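Local coordinates for uncharacterized GST-like proteinprotein (Pseudomonas syringae pv. tomato, PDB 3IC8), which is of unknown function but belongs to the glutathione S-transferase-like proteins, with a thioredoxin-type N-terminal domain and a helical C-terminal domain, at residues A60-L68 with V295-F305. Residues are numbered along the deposited sequence; the frame is centred on the assembly and turned at random.
Sequences ADIYCDTAL and VVHVHFPRLGF
Tyr63 and Asp61 hold the ring of His299 from two directions, one over its face and the other at its edge. The phenol of Tyr63 lies alongside the imidazole, pointing the same way, in a face-to-face stack with centroids 4.1 Å apart and planes at 17°. At the imidazole edge, NE2 of His299 donates to OD1 of Asp61 (2.8 Å); the carboxylate oxygen sits in the ring plane but is met on its anti side. The N-H...O angle is 145°, well short of straight, and the nitrogen stands a little out of the carboxylate plane. ND1 of His299 is hydrogen-bonded to Glu283 and Ala241 N donates to the other oxygen of Asp61, so both groups are tethered at two points; carboxylates at both ring nitrogens would probably favour a protonated imidazole.

Beneath this trio, strands 61-63 and 296-300 run parallel, joined by four backbone hydrogen bonds from His297 N to Ala60 O at one end to Cys64 N with His299 O (3.3 Å) at the other. The opposite face is apolar: CD1 of Ile62 reaches CG2 of Val296 (3.8 Å), while SG of Cys64, turned beside its backbone N (chi1 -63°), rests against CG1 of Val298 and CE1 of Phe300 (3.8 Å from the latter), obliquely to the Phe300 ring.

Past the strands the fit slackens. Leu68 still presses CD2 on His299 O (3.4 Å), but in partly exposed Asp65, the N-cap of helix 66-76, OD2 comes only to 4.0 Å from CG of Pro301, and OD1 stands 4.0 Å from CE2 at the Phe305 ring edge. The arrangement is that of a thioredoxin-like GST sheet, extended beyond its usual edge strand 61-63 by a C-terminal beta segment.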
loop_
_atom_site.group_PDB
_atom_site.type_symbol
_atom_site.label_atom_id
_atom_site.label_comp_id
_atom_site.label_asym_id
_atom_site.label_seq_id
_atom_site.Cartn_x
_atom_site.Cartn_y
_atom_site.Cartn_z
ATOM N N ALA A 60 35.993 -1.656 17.537
ATOM C CA ALA A 60 36.456 -0.863 18.639
ATOM C C ALA A 60 36.292 0.610 18.343
ATOM O O ALA A 60 36.924 1.414 18.947
ATOM C CB ALA A 60 37.872 -1.189 18.967
ATOM N N ASP A 61 35.434 0.944 17.399
ATOM C CA ASP A 61 35.083 2.320 17.132
ATOM C C ASP A 61 33.648 2.569 17.529
ATOM O O ASP A 61 32.756 1.874 17.123
ATOM C CB ASP A 61 35.274 2.668 15.666
ATOM C CG ASP A 61 36.709 2.743 15.269
ATOM O OD1 ASP A 61 37.370 3.715 15.590
ATOM O OD2 ASP A 61 37.173 1.830 14.611
ATOM N N ILE A 62 33.456 3.576 18.352
ATOM C CA ILE A 62 32.176 3.909 18.880
ATOM C C ILE A 62 31.783 5.268 18.377
ATOM O O ILE A 62 32.531 6.190 18.484
ATOM C CB ILE A 62 32.218 3.868 20.395
ATOM C CG1 ILE A 62 32.148 2.429 20.852
ATOM C CG2 ILE A 62 31.043 4.536 20.980
ATOM C CD1 ILE A 62 33.425 1.836 21.135
ATOM N N TYR A 63 30.596 5.374 17.811
ATOM C CA TYR A 63 30.129 6.618 17.246
ATOM C C TYR A 63 28.932 7.155 17.988
ATOM O O TYR A 63 27.944 6.503 18.111
ATOM C CB TYR A 63 29.783 6.420 15.784
ATOM C CG TYR A 63 30.940 6.007 14.942
ATOM C CD1 TYR A 63 31.618 6.913 14.191
ATOM C CD2 TYR A 63 31.361 4.713 14.912
ATOM C CE1 TYR A 63 32.647 6.548 13.445
ATOM C CE2 TYR A 63 32.383 4.353 14.174
ATOM C CZ TYR A 63 33.030 5.270 13.436
ATOM O OH TYR A 63 34.081 4.900 12.673
ATOM N N CYS A 64 29.063 8.378 18.462
ATOM C CA CYS A 64 28.108 9.038 19.317
ATOM C C CYS A 64 27.422 10.124 18.567
ATOM O O CYS A 64 28.038 10.861 17.879
ATOM C CB CYS A 64 28.823 9.688 20.484
ATOM S SG CYS A 64 29.666 8.613 21.564
ATOM N N ASP A 65 26.119 10.190 18.687
ATOM C CA ASP A 65 25.354 11.238 18.069
ATOM C C ASP A 65 24.886 10.789 16.723
ATOM O O ASP A 65 25.670 10.390 15.905
ATOM C CB ASP A 65 26.162 12.512 17.946
ATOM C CG ASP A 65 25.302 13.709 17.680
ATOM O OD1 ASP A 65 24.715 14.244 18.609
ATOM O OD2 ASP A 65 25.185 14.121 16.541
ATOM N N THR A 66 23.594 10.855 16.498
ATOM C CA THR A 66 23.048 10.375 15.253
ATOM C C THR A 66 23.523 11.152 14.065
ATOM O O THR A 66 23.598 10.641 12.998
ATOM C CB THR A 66 21.532 10.244 15.255
ATOM O OG1 THR A 66 20.928 11.528 15.260
ATOM C CG2 THR A 66 21.121 9.509 16.439
ATOM N N ALA A 67 23.824 12.410 14.245
ATOM C CA ALA A 67 24.264 13.181 13.125
ATOM C C ALA A 67 25.574 12.659 12.567
ATOM O O ALA A 67 25.780 12.636 11.397
ATOM C CB ALA A 67 24.387 14.592 13.518
ATOM N N LEU A 68 26.465 12.281 13.452
ATOM C CA LEU A 68 27.709 11.644 13.118
ATOM C C LEU A 68 27.529 10.272 12.525
ATOM O O LEU A 68 28.267 9.862 11.686
ATOM C CB LEU A 68 28.602 11.569 14.336
ATOM C CG LEU A 68 30.037 11.208 14.061
ATOM C CD1 LEU A 68 30.723 12.340 13.436
ATOM C CD2 LEU A 68 30.716 10.814 15.287
ATOM N N VAL A 295 41.183 -1.321 24.373
ATOM C CA VAL A 295 41.430 -0.047 23.763
ATOM C C VAL A 295 40.348 0.263 22.772
ATOM O O VAL A 295 39.994 -0.559 21.960
ATOM C CB VAL A 295 42.740 -0.032 23.049
ATOM C CG1 VAL A 295 42.901 1.248 22.341
ATOM C CG2 VAL A 295 43.841 -0.231 24.002
ATOM N N VAL A 296 39.837 1.475 22.853
ATOM C CA VAL A 296 38.706 1.882 22.077
ATOM C C VAL A 296 38.844 3.308 21.568
ATOM O O VAL A 296 39.421 4.146 22.213
ATOM C CB VAL A 296 37.489 1.753 22.935
ATOM C CG1 VAL A 296 36.721 2.980 22.935
ATOM C CG2 VAL A 296 36.691 0.600 22.531
ATOM N N HIS A 297 38.300 3.569 20.397
ATOM C CA HIS A 297 38.274 4.902 19.847
ATOM C C HIS A 297 36.842 5.378 19.859
ATOM O O HIS A 297 35.980 4.689 19.387
ATOM C CB HIS A 297 38.738 4.892 18.407
ATOM C CG HIS A 297 40.214 4.973 18.231
ATOM N ND1 HIS A 297 41.101 4.819 19.260
ATOM C CD2 HIS A 297 40.954 5.184 17.128
ATOM C CE1 HIS A 297 42.326 4.937 18.801
ATOM N NE2 HIS A 297 42.262 5.165 17.511
ATOM N N VAL A 298 36.607 6.567 20.390
ATOM C CA VAL A 298 35.288 7.152 20.464
ATOM C C VAL A 298 35.189 8.423 19.639
ATOM O O VAL A 298 35.996 9.295 19.753
ATOM C CB VAL A 298 34.921 7.426 21.894
ATOM C CG1 VAL A 298 33.507 7.847 22.018
ATOM C CG2 VAL A 298 35.136 6.237 22.691
ATOM N N HIS A 299 34.185 8.500 18.792
ATOM C CA HIS A 299 34.077 9.588 17.851
ATOM C C HIS A 299 32.936 10.533 18.138
ATOM O O HIS A 299 31.839 10.120 18.372
ATOM C CB HIS A 299 33.936 9.064 16.442
ATOM C CG HIS A 299 34.831 7.929 16.118
ATOM N ND1 HIS A 299 35.658 7.934 15.028
ATOM C CD2 HIS A 299 34.983 6.725 16.696
ATOM C CE1 HIS A 299 36.304 6.798 14.967
ATOM N NE2 HIS A 299 35.914 6.046 15.968
ATOM N N PHE A 300 33.243 11.818 18.115
ATOM C CA PHE A 300 32.301 12.870 18.394
ATOM C C PHE A 300 32.361 13.892 17.316
ATOM O O PHE A 300 33.384 14.144 16.784
ATOM C CB PHE A 300 32.660 13.593 19.661
ATOM C CG PHE A 300 32.606 12.771 20.864
ATOM C CD1 PHE A 300 31.436 12.534 21.486
ATOM C CD2 PHE A 300 33.744 12.268 21.405
ATOM C CE1 PHE A 300 31.407 11.797 22.592
ATOM C CE2 PHE A 300 33.700 11.535 22.508
ATOM C CZ PHE A 300 32.540 11.311 23.107
ATOM N N PRO A 301 31.247 14.510 17.024
ATOM C CA PRO A 301 31.200 15.642 16.119
ATOM C C PRO A 301 31.688 16.916 16.764
ATOM O O PRO A 301 31.658 17.025 17.950
ATOM C CB PRO A 301 29.723 15.749 15.826
ATOM C CG PRO A 301 29.079 15.143 16.921
ATOM C CD PRO A 301 29.915 14.110 17.452
ATOM N N ARG A 302 32.111 17.884 15.987
ATOM C CA ARG A 302 32.387 19.169 16.567
ATOM C C ARG A 302 31.125 19.783 17.134
ATOM O O ARG A 302 31.146 20.346 18.196
ATOM C CB ARG A 302 33.028 20.112 15.570
ATOM C CG ARG A 302 34.329 19.683 15.012
ATOM C CD ARG A 302 35.075 20.869 14.537
ATOM N NE ARG A 302 36.507 20.784 14.768
ATOM C CZ ARG A 302 37.110 21.020 15.918
ATOM N NH1 ARG A 302 36.435 21.345 16.981
ATOM N NH2 ARG A 302 38.406 20.916 16.004
ATOM N N LEU A 303 30.025 19.672 16.418
ATOM C CA LEU A 303 28.802 20.306 16.828
ATOM C C LEU A 303 28.177 19.681 18.039
ATOM O O LEU A 303 27.963 18.517 18.096
ATOM C CB LEU A 303 27.802 20.308 15.698
ATOM C CG LEU A 303 28.262 20.825 14.356
ATOM C CD1 LEU A 303 27.112 20.975 13.467
ATOM C CD2 LEU A 303 28.980 22.110 14.496
ATOM N N GLY A 304 27.884 20.517 19.006
ATOM C CA GLY A 304 27.234 20.097 20.207
ATOM C C GLY A 304 28.112 19.503 21.265
ATOM O O GLY A 304 27.633 19.017 22.242
ATOM N N PHE A 305 29.405 19.542 21.067
ATOM C CA PHE A 305 30.292 18.956 22.016
ATOM C C PHE A 305 31.409 19.893 22.330
ATOM O O PHE A 305 31.806 20.672 21.534
ATOM C CB PHE A 305 30.829 17.640 21.496
ATOM C CG PHE A 305 29.833 16.545 21.500
ATOM C CD1 PHE A 305 29.789 15.647 22.513
ATOM C CD2 PHE A 305 28.933 16.425 20.493
ATOM C CE1 PHE A 305 28.881 14.669 22.510
ATOM C CE2 PHE A 305 28.039 15.456 20.495
ATOM C CZ PHE A 305 28.009 14.573 21.501
#